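Zn-dependent hydrolase of metallo-beta-lactamase superfamily TM0207 (Thermotoga maritima, PDB 1VJN) is a putative zinc-dependent hydrolase of the metallo-beta-lactamase superfamily, whose substrate and reaction are not established. Local coordinates at residues V33-D38 with N63-V68. Residues are numbered along the deposited sequence; the frame is centred on the assembly and turned at random.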
# COMPACT_ATOMS: atom_id res chain seq x y z
N VAL A 33 -3.21 -1.99 -9.96
CA VAL A 33 -2.14 -1.00 -9.84
C VAL A 33 -2.61 0.16 -8.94
O VAL A 33 -3.68 0.75 -9.14
CB VAL A 33 -1.65 -0.50 -11.21
CG1 VAL A 33 -0.48 0.55 -11.03
CG2 VAL A 33 -1.17 -1.66 -12.06
N THR A 34 -1.86 0.42 -7.89
CA THR A 34 -2.14 1.55 -7.00
C THR A 34 -1.35 2.75 -7.41
O THR A 34 -0.21 2.61 -7.79
CB THR A 34 -1.76 1.26 -5.58
OG1 THR A 34 -0.34 1.03 -5.51
CG2 THR A 34 -2.40 -0.06 -5.16
N ASP A 35 -1.96 3.93 -7.31
CA ASP A 35 -1.27 5.21 -7.38
C ASP A 35 -0.15 5.29 -8.43
O ASP A 35 1.02 5.53 -8.07
CB ASP A 35 -0.67 5.52 -6.02
CG ASP A 35 -1.72 5.86 -4.95
OD1 ASP A 35 -2.94 5.74 -5.17
OD2 ASP A 35 -1.40 6.29 -3.82
N PRO A 36 -0.46 5.11 -9.72
CA PRO A 36 0.58 5.20 -10.75
C PRO A 36 1.02 6.66 -10.93
O PRO A 36 0.31 7.55 -10.52
CB PRO A 36 -0.10 4.62 -12.01
CG PRO A 36 -1.56 4.71 -11.77
CD PRO A 36 -1.79 4.85 -10.30
N PHE A 37 2.17 6.88 -11.55
CA PHE A 37 2.74 8.24 -11.73
C PHE A 37 3.40 8.33 -13.09
O PHE A 37 3.48 7.32 -13.80
CB PHE A 37 3.81 8.51 -10.67
CG PHE A 37 4.91 7.45 -10.65
CD1 PHE A 37 5.87 7.39 -11.68
CD2 PHE A 37 4.95 6.48 -9.64
CE1 PHE A 37 6.87 6.40 -11.68
CE2 PHE A 37 5.95 5.51 -9.63
CZ PHE A 37 6.91 5.46 -10.65
N ASP A 38 3.91 9.53 -13.44
CA ASP A 38 4.96 9.69 -14.51
C ASP A 38 6.27 10.25 -13.91
O ASP A 38 7.36 10.02 -14.44
CB ASP A 38 4.49 10.62 -15.63
CG ASP A 38 3.15 10.21 -16.24
OD1 ASP A 38 2.74 9.03 -16.08
OD2 ASP A 38 2.44 11.01 -16.89
N ASN A 63 -3.76 13.45 -14.92
CA ASN A 63 -3.95 12.02 -15.13
C ASN A 63 -2.64 11.23 -15.03
O ASN A 63 -1.86 11.15 -15.98
CB ASN A 63 -4.64 11.75 -16.48
CG ASN A 63 -4.97 10.26 -16.70
OD1 ASN A 63 -4.48 9.39 -15.98
ND2 ASN A 63 -5.80 9.97 -17.70
N ALA A 64 -2.42 10.65 -13.86
CA ALA A 64 -1.30 9.74 -13.61
C ALA A 64 -1.34 8.47 -14.49
O ALA A 64 -0.30 8.02 -15.04
CB ALA A 64 -1.30 9.32 -12.11
N HIS A 65 -2.56 7.92 -14.62
CA HIS A 65 -2.79 6.54 -15.08
C HIS A 65 -3.00 6.41 -16.57
O HIS A 65 -3.31 5.32 -17.05
CB HIS A 65 -3.98 5.89 -14.32
CG HIS A 65 -5.31 6.48 -14.63
ND1 HIS A 65 -6.05 7.17 -13.70
CD2 HIS A 65 -6.04 6.48 -15.78
CE1 HIS A 65 -7.18 7.58 -14.25
NE2 HIS A 65 -7.21 7.17 -15.51
N HIS A 66 -2.78 7.47 -17.34
CA HIS A 66 -2.93 7.38 -18.80
C HIS A 66 -1.87 6.48 -19.53
O HIS A 66 -2.00 6.20 -20.71
CB HIS A 66 -2.98 8.78 -19.42
CG HIS A 66 -1.63 9.39 -19.63
ND1 HIS A 66 -0.92 10.00 -18.62
CD2 HIS A 66 -0.85 9.46 -20.74
CE1 HIS A 66 0.23 10.43 -19.10
NE2 HIS A 66 0.30 10.11 -20.38
N LEU A 67 -0.83 6.03 -18.81
CA LEU A 67 0.18 5.14 -19.38
C LEU A 67 0.15 3.67 -18.87
O LEU A 67 1.01 2.87 -19.25
CB LEU A 67 1.56 5.72 -19.12
CG LEU A 67 1.89 7.04 -19.83
CD1 LEU A 67 3.27 7.51 -19.36
CD2 LEU A 67 1.86 6.92 -21.38
N VAL A 68 -0.82 3.33 -18.01
CA VAL A 68 -1.03 1.94 -17.58
C VAL A 68 -1.78 1.26 -18.71
O VAL A 68 -2.59 1.88 -19.34
CB VAL A 68 -1.87 1.86 -16.27
CG1 VAL A 68 -2.13 0.42 -15.85
CG2 VAL A 68 -1.19 2.60 -15.13
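Phe37 and Ala64 bring the two backbones closest, CA to CA 4.7 Å, and Pro36 faces His65 one step along. Val33 and Thr34 end strand 30-34, the chain kinks at Asp35, whose backbone is left-handed, and Pro36 to Asp38 run out extended. Residues 63-68 curl into an irregular turn, with a weak backbone bond from Val68 N to His65 O; no hydrogen bond crosses between the segments. Pro36 supplies the greasy middle. Its CG lies 3.7 Å from His65 CB, the two side chains running alongside each other, and its CB meets Val68 CG2 at 3.9 Å. With CG1 trans to the backbone N (chi1 178°), Val68 turns CG2 onto the proline ring and CG1 toward Val33, a looser touch. In this metallo-hydrolase/oxidoreductase fold, 63-68 directly follows the HxHxDH motif that binds metal in relatives, so the contact probably lies beside the metal site. The His65 ring turns away from Pro36; its ND1 is hydrogen-bonded to Glu55 OE2, while Asn63 OD1 sits over the ring centre, 3.2 Å above the plane. At the outer end, Asp38 OD2 comes to the edge of the His66 ring, 3.2 Å from CE1, with carboxylate and ring planes 76° apart. His66 ND1 is turned to Asn63 O instead, a 3.0 Å bond with an N-H...O angle of 156° that fixes the ring's rotation. Leu67 CD1 reaches across the same carboxylate, 3.7 Å from Asp38 OD1.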